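Long-range contacts in conjugal transfer protein (Escherichia coli, PDB 5WIP), which probably serves as the inner-membrane VirB8-type subunit of a type IV secretion system for plasmid conjugation, represented here by its NTF2-like soluble domain with a bound furanyl-pyridine ligand: residues 36-41 with 90-95; 51-56 with 67-72. All coordinates share one frame; numbering follows the deposited sequence.

Interaction 1 (36-41 with 90-95); sequences QYVIHR and VKINSV. With XXO (2-(furan-2-yl)pyridine-4-carboxylic acid), chain E.
Val38 holds CG1 anti to its backbone N (chi1 169°), placing that methyl within contact range of Ile92 and Val90, and Val90 adopts the same setting from the other side. In Ile92 the second torsion (chi2 -65°) folds CD1 back from an extended course, so that it meets Val38 CG1 at 4.0 Å; the two side chains cross obliquely. Val90 CG1 comes up between two helix residues, 4.4 Å from Val38 CG1 and 4.2 Å from Ile39 CG1. The latter atom also lies 4.4 Å from Ile92 CG1, so Ile39 flanks both strand side chains along one border of the contact. All these meetings are aliphatic, at ordinary van der Waals range. Val38 is buried, while the other three residues remain partly exposed. Helix and strand run nearly antiparallel, at 152°, and the backbones come nearest where the Ile39 and Val90 CA atoms are 5.8 Å apart. The opposite side of the helix carries polar chemistry: Arg41 NH1 donates to Tyr37 OH at 3.2 Å, with the hydroxyl in the guanidinium plane, and that hydroxyl has a second partner in Ser60. Past Arg41 the bound 2-(furan-2-yl)pyridine-4-carboxylic acid lies against the helix's backbone carbonyls. This is a helix laid on a curved antiparallel sheet, as in the NTF2-like fold to which VirB8 domains belong. Strand 86-98 is an outermost strand of that sheet within the chain; Val90 and Ile92 continue onto Phe108, and Ile92 onto Ile106, of strand 103-114, while helices 49-58 and 62-69 pack on Tyr37 and Arg41.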
ATOM      1  N   GLN A  36      -0.385   7.093  -0.324  1.00 35.96           N
ATOM      2  CA  GLN A  36       0.902   7.484   0.240  1.00 32.85           C
ATOM      3  C   GLN A  36       1.164   8.969   0.025  1.00 34.56           C
ATOM      4  O   GLN A  36       1.673   9.656   0.919  1.00 32.46           O
ATOM      5  CB  GLN A  36       2.024   6.646  -0.374  1.00 30.82           C
ATOM      6  CG  GLN A  36       2.139   5.248   0.210  1.00 29.90           C
ATOM      7  CD  GLN A  36       2.494   5.266   1.684  1.00 40.85           C
ATOM      8  OE1 GLN A  36       1.693   4.877   2.533  1.00 46.84           O
ATOM      9  NE2 GLN A  36       3.704   5.719   1.995  1.00 36.15           N
ATOM     10  N   TYR A  37       0.817   9.482  -1.156  1.00 35.37           N
ATOM     11  CA  TYR A  37       1.008  10.900  -1.439  1.00 33.40           C
ATOM     12  C   TYR A  37       0.163  11.760  -0.507  1.00 35.91           C
ATOM     13  O   TYR A  37       0.649  12.746   0.059  1.00 34.21           O
ATOM     14  CB  TYR A  37       0.664  11.183  -2.901  1.00 30.04           C
ATOM     15  CG  TYR A  37       0.997  12.581  -3.365  1.00 24.52           C
ATOM     16  CD1 TYR A  37       0.080  13.616  -3.235  1.00 22.98           C
ATOM     17  CD2 TYR A  37       2.224  12.865  -3.943  1.00 24.43           C
ATOM     18  CE1 TYR A  37       0.381  14.897  -3.663  1.00 21.15           C
ATOM     19  CE2 TYR A  37       2.534  14.140  -4.375  1.00 24.86           C
ATOM     20  CZ  TYR A  37       1.610  15.152  -4.232  1.00 26.38           C
ATOM     21  OH  TYR A  37       1.919  16.424  -4.663  1.00 26.13           O
ATOM     22  N   VAL A  38      -1.109  11.393  -0.332  1.00 29.20           N
ATOM     23  CA  VAL A  38      -2.002  12.184   0.511  1.00 23.82           C
ATOM     24  C   VAL A  38      -1.539  12.157   1.961  1.00 30.16           C
ATOM     25  O   VAL A  38      -1.653  13.157   2.681  1.00 32.93           O
ATOM     26  CB  VAL A  38      -3.451  11.683   0.372  1.00 28.48           C
ATOM     27  CG1 VAL A  38      -4.334  12.309   1.446  1.00 28.55           C
ATOM     28  CG2 VAL A  38      -3.989  11.996  -1.015  1.00 26.00           C
ATOM     29  N   ILE A  39      -1.018  11.017   2.419  1.00 33.99           N
ATOM     30  CA  ILE A  39      -0.563  10.921   3.802  1.00 30.25           C
ATOM     31  C   ILE A  39       0.687  11.765   4.014  1.00 37.42           C
ATOM     32  O   ILE A  39       0.800  12.493   5.008  1.00 44.61           O
ATOM     33  CB  ILE A  39      -0.328   9.450   4.189  1.00 31.40           C
ATOM     34  CG1 ILE A  39      -1.650   8.679   4.181  1.00 36.68           C
ATOM     35  CG2 ILE A  39       0.345   9.361   5.550  1.00 34.38           C
ATOM     36  CD1 ILE A  39      -1.499   7.198   4.460  1.00 30.78           C
ATOM     37  N   HIS A  40       1.642  11.686   3.085  1.00 33.80           N
ATOM     38  CA  HIS A  40       2.861  12.480   3.209  1.00 32.85           C
ATOM     39  C   HIS A  40       2.561  13.973   3.158  1.00 36.78           C
ATOM     40  O   HIS A  40       3.165  14.760   3.896  1.00 34.66           O
ATOM     41  CB  HIS A  40       3.852  12.102   2.108  1.00 30.66           C
ATOM     42  CG  HIS A  40       4.610  10.840   2.378  1.00 45.53           C
ATOM     43  ND1 HIS A  40       5.609  10.761   3.323  1.00 41.60           N
ATOM     44  CD2 HIS A  40       4.521   9.609   1.820  1.00 48.64           C
ATOM     45  CE1 HIS A  40       6.101   9.536   3.340  1.00 45.69           C
ATOM     46  NE2 HIS A  40       5.458   8.817   2.437  1.00 50.57           N
ATOM     47  N   ARG A  41       1.633  14.382   2.294  1.00 32.79           N
ATOM     48  CA  ARG A  41       1.390  15.801   2.059  1.00 38.25           C
ATOM     49  C   ARG A  41       0.396  16.419   3.033  1.00 38.27           C
ATOM     50  O   ARG A  41       0.471  17.624   3.295  1.00 36.56           O
ATOM     51  CB  ARG A  41       0.898  16.023   0.626  1.00 23.33           C
ATOM     52  CG  ARG A  41       0.441  17.446   0.355  1.00 32.22           C
ATOM     53  CD  ARG A  41       0.489  17.783  -1.123  1.00 23.02           C
ATOM     54  NE  ARG A  41       0.000  19.135  -1.384  1.00 35.54           N
ATOM     55  CZ  ARG A  41       0.176  19.785  -2.529  1.00 35.78           C
ATOM     56  NH1 ARG A  41       0.836  19.210  -3.526  1.00 27.24           N
ATOM     57  NH2 ARG A  41      -0.303  21.012  -2.678  1.00 27.03           N
ATOM     58  N   VAL A  90      -3.438  11.601   9.182  1.00 35.12           N
ATOM     59  CA  VAL A  90      -4.412  11.404   8.116  1.00 38.00           C
ATOM     60  C   VAL A  90      -5.058  10.033   8.261  1.00 40.16           C
ATOM     61  O   VAL A  90      -4.453   9.083   8.773  1.00 38.86           O
ATOM     62  CB  VAL A  90      -3.763  11.558   6.723  1.00 41.10           C
ATOM     63  CG1 VAL A  90      -4.748  11.173   5.628  1.00 29.21           C
ATOM     64  CG2 VAL A  90      -3.270  12.983   6.526  1.00 30.86           C
ATOM     65  N   LYS A  91      -6.307   9.942   7.810  1.00 40.87           N
ATOM     66  CA  LYS A  91      -7.052   8.691   7.774  1.00 32.60           C
ATOM     67  C   LYS A  91      -7.774   8.610   6.438  1.00 32.39           C
ATOM     68  O   LYS A  91      -8.657   9.428   6.156  1.00 33.01           O
ATOM     69  CB  LYS A  91      -8.049   8.602   8.932  1.00 38.36           C
ATOM     70  CG  LYS A  91      -8.909   7.344   8.929  1.00 48.41           C
ATOM     71  CD  LYS A  91      -8.067   6.086   9.079  1.00 54.19           C
ATOM     72  CE  LYS A  91      -8.938   4.841   9.148  1.00 51.52           C
ATOM     73  NZ  LYS A  91      -9.857   4.743   7.979  1.00 61.13           N
ATOM     74  N   ILE A  92      -7.397   7.637   5.615  1.00 23.02           N
ATOM     75  CA  ILE A  92      -8.014   7.462   4.304  1.00 27.21           C
ATOM     76  C   ILE A  92      -9.356   6.762   4.477  1.00 38.34           C
ATOM     77  O   ILE A  92      -9.448   5.724   5.142  1.00 35.68           O
ATOM     78  CB  ILE A  92      -7.087   6.671   3.369  1.00 31.36           C
ATOM     79  CG1 ILE A  92      -5.750   7.396   3.217  1.00 25.11           C
ATOM     80  CG2 ILE A  92      -7.741   6.476   2.005  1.00 29.84           C
ATOM     81  CD1 ILE A  92      -5.865   8.740   2.533  1.00 30.15           C
ATOM     82  N   ASN A  93     -10.402   7.331   3.879  1.00 39.75           N
ATOM     83  CA  ASN A  93     -11.751   6.787   3.975  1.00 38.07           C
ATOM     84  C   ASN A  93     -12.150   5.985   2.740  1.00 35.44           C
ATOM     85  O   ASN A  93     -12.682   4.879   2.867  1.00 40.52           O
ATOM     86  CB  ASN A  93     -12.757   7.919   4.217  1.00 28.29           C
ATOM     87  CG  ASN A  93     -12.499   8.661   5.518  1.00 49.45           C
ATOM     88  OD1 ASN A  93     -12.342   9.882   5.531  1.00 36.77           O
ATOM     89  ND2 ASN A  93     -12.447   7.920   6.619  1.00 36.96           N
ATOM     90  N   SER A  94     -11.900   6.518   1.547  1.00 33.04           N
ATOM     91  CA  SER A  94     -12.256   5.821   0.319  1.00 45.60           C
ATOM     92  C   SER A  94     -11.382   6.339  -0.813  1.00 35.14           C
ATOM     93  O   SER A  94     -10.808   7.427  -0.731  1.00 40.33           O
ATOM     94  CB  SER A  94     -13.741   5.995  -0.019  1.00 31.39           C
ATOM     95  OG  SER A  94     -14.090   7.366  -0.090  1.00 33.92           O
ATOM     96  N   VAL A  95     -11.294   5.538  -1.872  1.00 38.20           N
ATOM     97  CA  VAL A  95     -10.489   5.858  -3.046  1.00 30.91           C
ATOM     98  C   VAL A  95     -11.233   5.379  -4.284  1.00 37.31           C
ATOM     99  O   VAL A  95     -11.646   4.216  -4.356  1.00 43.50           O
ATOM    100  CB  VAL A  95      -9.090   5.214  -2.972  1.00 36.28           C
ATOM    101  CG1 VAL A  95      -8.285   5.544  -4.222  1.00 28.74           C
ATOM    102  CG2 VAL A  95      -8.359   5.676  -1.720  1.00 43.92           C
TER
HETATM  103  CAA XXO E 301       2.908  18.609   5.283  1.00 52.84           C
HETATM  104  CAC XXO E 301       4.474  17.372   4.358  1.00 43.54           C
HETATM  105  CAD XXO E 301       4.837  17.499   5.644  0.55 45.51           C
HETATM  106  CAE XXO E 301       3.856  18.314   6.369  1.00 54.76           C
HETATM  107  CAF XXO E 301       1.630  19.438   5.395  1.00 54.21           C
HETATM  108  CAH XXO E 301       0.102  20.944   4.317  1.00 62.80           C
HETATM  109  CAI XXO E 301      -0.711  20.942   5.608  1.00 70.07           C
HETATM  110  CAJ XXO E 301      -0.320  20.243   6.610  1.00 54.00           C
HETATM  111  CAK XXO E 301       0.929  19.430   6.511  1.00 52.11           C
HETATM  112  CAL XXO E 301      -1.134  20.240   7.903  1.00 65.58           C
HETATM  113  NAG XXO E 301       1.176  20.247   4.233  0.45 50.87           N
HETATM  114  OAB XXO E 301       3.375  18.006   4.155  0.73 42.37           O
HETATM  115  OAM XXO E 301      -2.204  19.582   7.970  0.71 52.33           O
HETATM  116  OAN XXO E 301      -0.730  20.895   8.899  1.00 70.73           O

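Interaction 2 (51-56 with 67-72). With XXO (2-(furan-2-yl)pyridine-4-carboxylic acid), chain E.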
ATOM      1  N   VAL A  51      11.283  14.019   5.716  1.00 61.53           N
ATOM      2  CA  VAL A  51      11.047  12.918   4.788  1.00 46.97           C
ATOM      3  C   VAL A  51       9.793  13.179   3.964  1.00 43.46           C
ATOM      4  O   VAL A  51       9.791  13.019   2.738  1.00 43.35           O
ATOM      5  CB  VAL A  51      10.955  11.583   5.549  1.00 56.66           C
ATOM      6  CG1 VAL A  51      10.526  10.467   4.606  1.00 47.78           C
ATOM      7  CG2 VAL A  51      12.287  11.251   6.201  1.00 48.53           C
ATOM      8  N   ASP A  52       8.707  13.587   4.625  1.00 35.06           N
ATOM      9  CA  ASP A  52       7.466  13.869   3.910  1.00 42.22           C
ATOM     10  C   ASP A  52       7.676  14.943   2.851  1.00 49.81           C
ATOM     11  O   ASP A  52       7.251  14.790   1.700  1.00 42.88           O
ATOM     12  CB  ASP A  52       6.377  14.291   4.898  1.00 36.60           C
ATOM     13  CG  ASP A  52       6.049  13.206   5.904  1.00 39.96           C
ATOM     14  OD1 ASP A  52       6.069  12.017   5.523  1.00 48.91           O
ATOM     15  OD2 ASP A  52       5.775  13.542   7.074  1.00 46.79           O
ATOM     16  N   TYR A  53       8.329  16.046   3.226  1.00 45.79           N
ATOM     17  CA  TYR A  53       8.604  17.108   2.263  1.00 39.02           C
ATOM     18  C   TYR A  53       9.363  16.573   1.056  1.00 43.79           C
ATOM     19  O   TYR A  53       9.088  16.964  -0.085  1.00 36.78           O
ATOM     20  CB  TYR A  53       9.387  18.235   2.940  1.00 40.50           C
ATOM     21  CG  TYR A  53       9.815  19.345   2.005  1.00 30.83           C
ATOM     22  CD1 TYR A  53       8.994  20.441   1.775  1.00 30.17           C
ATOM     23  CD2 TYR A  53      11.044  19.301   1.360  1.00 28.93           C
ATOM     24  CE1 TYR A  53       9.384  21.459   0.923  1.00 22.23           C
ATOM     25  CE2 TYR A  53      11.440  20.313   0.508  1.00 27.50           C
ATOM     26  CZ  TYR A  53      10.608  21.389   0.293  1.00 33.20           C
ATOM     27  OH  TYR A  53      11.001  22.399  -0.556  1.00 32.34           O
ATOM     28  N   THR A  54      10.321  15.672   1.286  1.00 45.75           N
ATOM     29  CA  THR A  54      11.083  15.108   0.176  1.00 43.47           C
ATOM     30  C   THR A  54      10.224  14.170  -0.664  1.00 40.58           C
ATOM     31  O   THR A  54      10.299  14.189  -1.898  1.00 36.43           O
ATOM     32  CB  THR A  54      12.315  14.372   0.701  1.00 40.67           C
ATOM     33  OG1 THR A  54      13.131  15.277   1.456  1.00 53.44           O
ATOM     34  CG2 THR A  54      13.128  13.808  -0.453  1.00 31.93           C
ATOM     35  N   ALA A  55       9.402  13.344  -0.012  1.00 31.43           N
ATOM     36  CA  ALA A  55       8.577  12.389  -0.745  1.00 33.60           C
ATOM     37  C   ALA A  55       7.570  13.099  -1.641  1.00 32.68           C
ATOM     38  O   ALA A  55       7.329  12.669  -2.775  1.00 45.83           O
ATOM     39  CB  ALA A  55       7.864  11.455   0.232  1.00 32.10           C
ATOM     40  N   VAL A  56       6.966  14.183  -1.150  1.00 29.12           N
ATOM     41  CA  VAL A  56       6.010  14.929  -1.963  1.00 28.50           C
ATOM     42  C   VAL A  56       6.701  15.533  -3.179  1.00 33.80           C
ATOM     43  O   VAL A  56       6.173  15.492  -4.297  1.00 42.35           O
ATOM     44  CB  VAL A  56       5.312  16.010  -1.116  1.00 28.63           C
ATOM     45  CG1 VAL A  56       4.397  16.854  -1.989  1.00 28.73           C
ATOM     46  CG2 VAL A  56       4.532  15.371   0.024  1.00 28.95           C
ATOM     47  N   SER A  67       4.074  24.553  -6.004  1.00 38.20           N
ATOM     48  CA  SER A  67       2.934  25.037  -5.232  1.00 47.81           C
ATOM     49  C   SER A  67       2.975  24.519  -3.801  1.00 43.14           C
ATOM     50  O   SER A  67       2.675  25.257  -2.855  1.00 45.34           O
ATOM     51  CB  SER A  67       1.631  24.624  -5.916  1.00 38.72           C
ATOM     52  OG  SER A  67       0.505  24.993  -5.138  1.00 61.27           O
ATOM     53  N   TYR A  68       3.346  23.251  -3.622  1.00 40.13           N
ATOM     54  CA  TYR A  68       3.347  22.656  -2.289  1.00 38.22           C
ATOM     55  C   TYR A  68       4.487  23.198  -1.434  1.00 36.83           C
ATOM     56  O   TYR A  68       4.315  23.418  -0.229  1.00 31.91           O
ATOM     57  CB  TYR A  68       3.423  21.135  -2.410  1.00 31.14           C
ATOM     58  CG  TYR A  68       4.023  20.430  -1.217  1.00 34.51           C
ATOM     59  CD1 TYR A  68       3.256  20.130  -0.100  1.00 26.38           C
ATOM     60  CD2 TYR A  68       5.355  20.046  -1.218  1.00 25.09           C
ATOM     61  CE1 TYR A  68       3.805  19.477   0.987  1.00 21.21           C
ATOM     62  CE2 TYR A  68       5.911  19.394  -0.138  1.00 30.55           C
ATOM     63  CZ  TYR A  68       5.135  19.111   0.962  1.00 37.56           C
ATOM     64  OH  TYR A  68       5.695  18.460   2.036  1.00 31.57           O
ATOM     65  N   GLN A  69       5.654  23.428  -2.037  1.00 38.54           N
ATOM     66  CA  GLN A  69       6.820  23.883  -1.288  1.00 37.05           C
ATOM     67  C   GLN A  69       6.743  25.351  -0.887  1.00 33.68           C
ATOM     68  O   GLN A  69       7.610  25.813  -0.136  1.00 33.09           O
ATOM     69  CB  GLN A  69       8.087  23.630  -2.108  1.00 24.94           C
ATOM     70  CG  GLN A  69       8.323  22.161  -2.436  1.00 46.35           C
ATOM     71  CD  GLN A  69       9.274  21.961  -3.600  1.00 37.09           C
ATOM     72  OE1 GLN A  69       9.644  22.915  -4.285  1.00 48.73           O
ATOM     73  NE2 GLN A  69       9.672  20.715  -3.833  1.00 40.25           N
ATOM     74  N   SER A  70       5.736  26.092  -1.353  1.00 34.62           N
ATOM     75  CA  SER A  70       5.633  27.505  -0.997  1.00 35.44           C
ATOM     76  C   SER A  70       5.500  27.693   0.509  1.00 36.26           C
ATOM     77  O   SER A  70       6.158  28.560   1.096  1.00 33.18           O
ATOM     78  CB  SER A  70       4.448  28.148  -1.717  1.00 37.77           C
ATOM     79  OG  SER A  70       4.148  29.418  -1.165  1.00 66.50           O
ATOM     80  N   LYS A  71       4.652  26.889   1.153  1.00 39.72           N
ATOM     81  CA  LYS A  71       4.379  27.053   2.574  1.00 34.78           C
ATOM     82  C   LYS A  71       5.586  26.757   3.455  1.00 38.78           C
ATOM     83  O   LYS A  71       5.535  27.043   4.656  1.00 38.16           O
ATOM     84  CB  LYS A  71       3.207  26.160   2.983  1.00 38.50           C
ATOM     85  CG  LYS A  71       3.372  24.698   2.598  1.00 34.18           C
ATOM     86  CD  LYS A  71       2.153  23.893   3.009  1.00 43.12           C
ATOM     87  CE  LYS A  71       0.883  24.515   2.452  1.00 67.07           C
ATOM     88  NZ  LYS A  71      -0.341  23.822   2.933  1.00 73.66           N
ATOM     89  N   PHE A  72       6.661  26.200   2.898  1.00 29.89           N
ATOM     90  CA  PHE A  72       7.854  25.884   3.673  1.00 36.92           C
ATOM     91  C   PHE A  72       8.963  26.918   3.526  1.00 36.99           C
ATOM     92  O   PHE A  72       9.965  26.829   4.244  1.00 31.56           O
ATOM     93  CB  PHE A  72       8.397  24.504   3.277  1.00 29.54           C
ATOM     94  CG  PHE A  72       7.510  23.360   3.685  1.00 39.15           C
ATOM     95  CD1 PHE A  72       7.601  22.812   4.955  1.00 32.70           C
ATOM     96  CD2 PHE A  72       6.593  22.826   2.795  1.00 42.35           C
ATOM     97  CE1 PHE A  72       6.788  21.758   5.330  1.00 38.88           C
ATOM     98  CE2 PHE A  72       5.780  21.772   3.164  1.00 32.18           C
ATOM     99  CZ  PHE A  72       5.878  21.237   4.433  1.00 39.50           C
TER
HETATM  100  CAA XXO E 301       2.908  18.609   5.283  1.00 52.84           C
HETATM  101  CAC XXO E 301       4.474  17.372   4.358  1.00 43.54           C
HETATM  102  CAD XXO E 301       4.837  17.499   5.644  0.55 45.51           C
HETATM  103  CAE XXO E 301       3.856  18.314   6.369  1.00 54.76           C
HETATM  104  CAF XXO E 301       1.630  19.438   5.395  1.00 54.21           C
HETATM  105  CAH XXO E 301       0.102  20.944   4.317  1.00 62.80           C
HETATM  106  CAI XXO E 301      -0.711  20.942   5.608  1.00 70.07           C
HETATM  107  CAJ XXO E 301      -0.320  20.243   6.610  1.00 54.00           C
HETATM  108  CAK XXO E 301       0.929  19.430   6.511  1.00 52.11           C
HETATM  109  CAL XXO E 301      -1.134  20.240   7.903  1.00 65.58           C
HETATM  110  NAG XXO E 301       1.176  20.247   4.233  0.45 50.87           N
HETATM  111  OAB XXO E 301       3.375  18.006   4.155  0.73 42.37           O
HETATM  112  OAM XXO E 301      -2.204  19.582   7.970  0.71 52.33           O
HETATM  113  OAN XXO E 301      -0.730  20.895   8.899  1.00 70.73           O
HETATM  114  O   HOH W   1       9.974  18.642  -2.033  1.00 34.81           O
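A single water joins Tyr53 to Gln69: it donates to the Tyr53 carbonyl O at 2.7 Å and accepts from Gln69 NE2 at 2.8 Å. The same water sits over one face of the Tyr53 ring, toward its rim. Gln69 reaches it with an extended chain that crosses the tyrosine at about a right angle, its CG packed alongside the phenolic end. With chi1 at 176°, the Tyr53 ring stands opposite its own amide nitrogen and spans from helix 49-58 to residues 67-72. There it forms a T-shaped (edge-to-face) pair with Phe72, the Tyr53 edge meeting the Phe72 face with centroids 5.0 Å apart and planes at 74°. Tyr53, Phe72 and Tyr68 thus make an aromatic cluster between helix 49-58 and residues 68-72 of the VirB8 domain, at the end of helix 62-69 and just past it, beside the ligand pocket. Tyr68 receives Val56 CG1 over the centre of one ring face, a CH-pi contact 3.5 Å from the centroid. Its hydroxyl is modelled as a donor to the furan oxygen OAB of the ligand at 3.2 Å, though the placing of that hydroxyl is less sure. An alanine in place of Tyr68 is likely to leave Val56 CG1 without its aromatic face and open a gap beside Tyr53 and the furan. The Phe72 ring edge also borders the ligand, and the bent Lys71 chain brings CD and NZ to the CAH corner of its pyridine ring.

Interaction 2 is the more deeply buried contact, with four of its six touching residues buried, whereas interaction 1 is only partly buried, at the edge of the sheet. Their chemistry follows: 36-41 with 90-95 is purely aliphatic between helix and strand, while 51-56 with 67-72 joins helix 49-58 to helix 62-69 and the residues just past it through aromatic rings, a CH-pi contact and a bridging water. The two share no helix or strand, but helix 27-42 links them, since His40 ND1 and Asp52 OD1 form a probable hydrogen bond and Arg41 packs on Val56 and Tyr68. Segments from both interactions border the bound ligand, which therefore lies where helices 27-42, 49-58 and the 67-72 region converge.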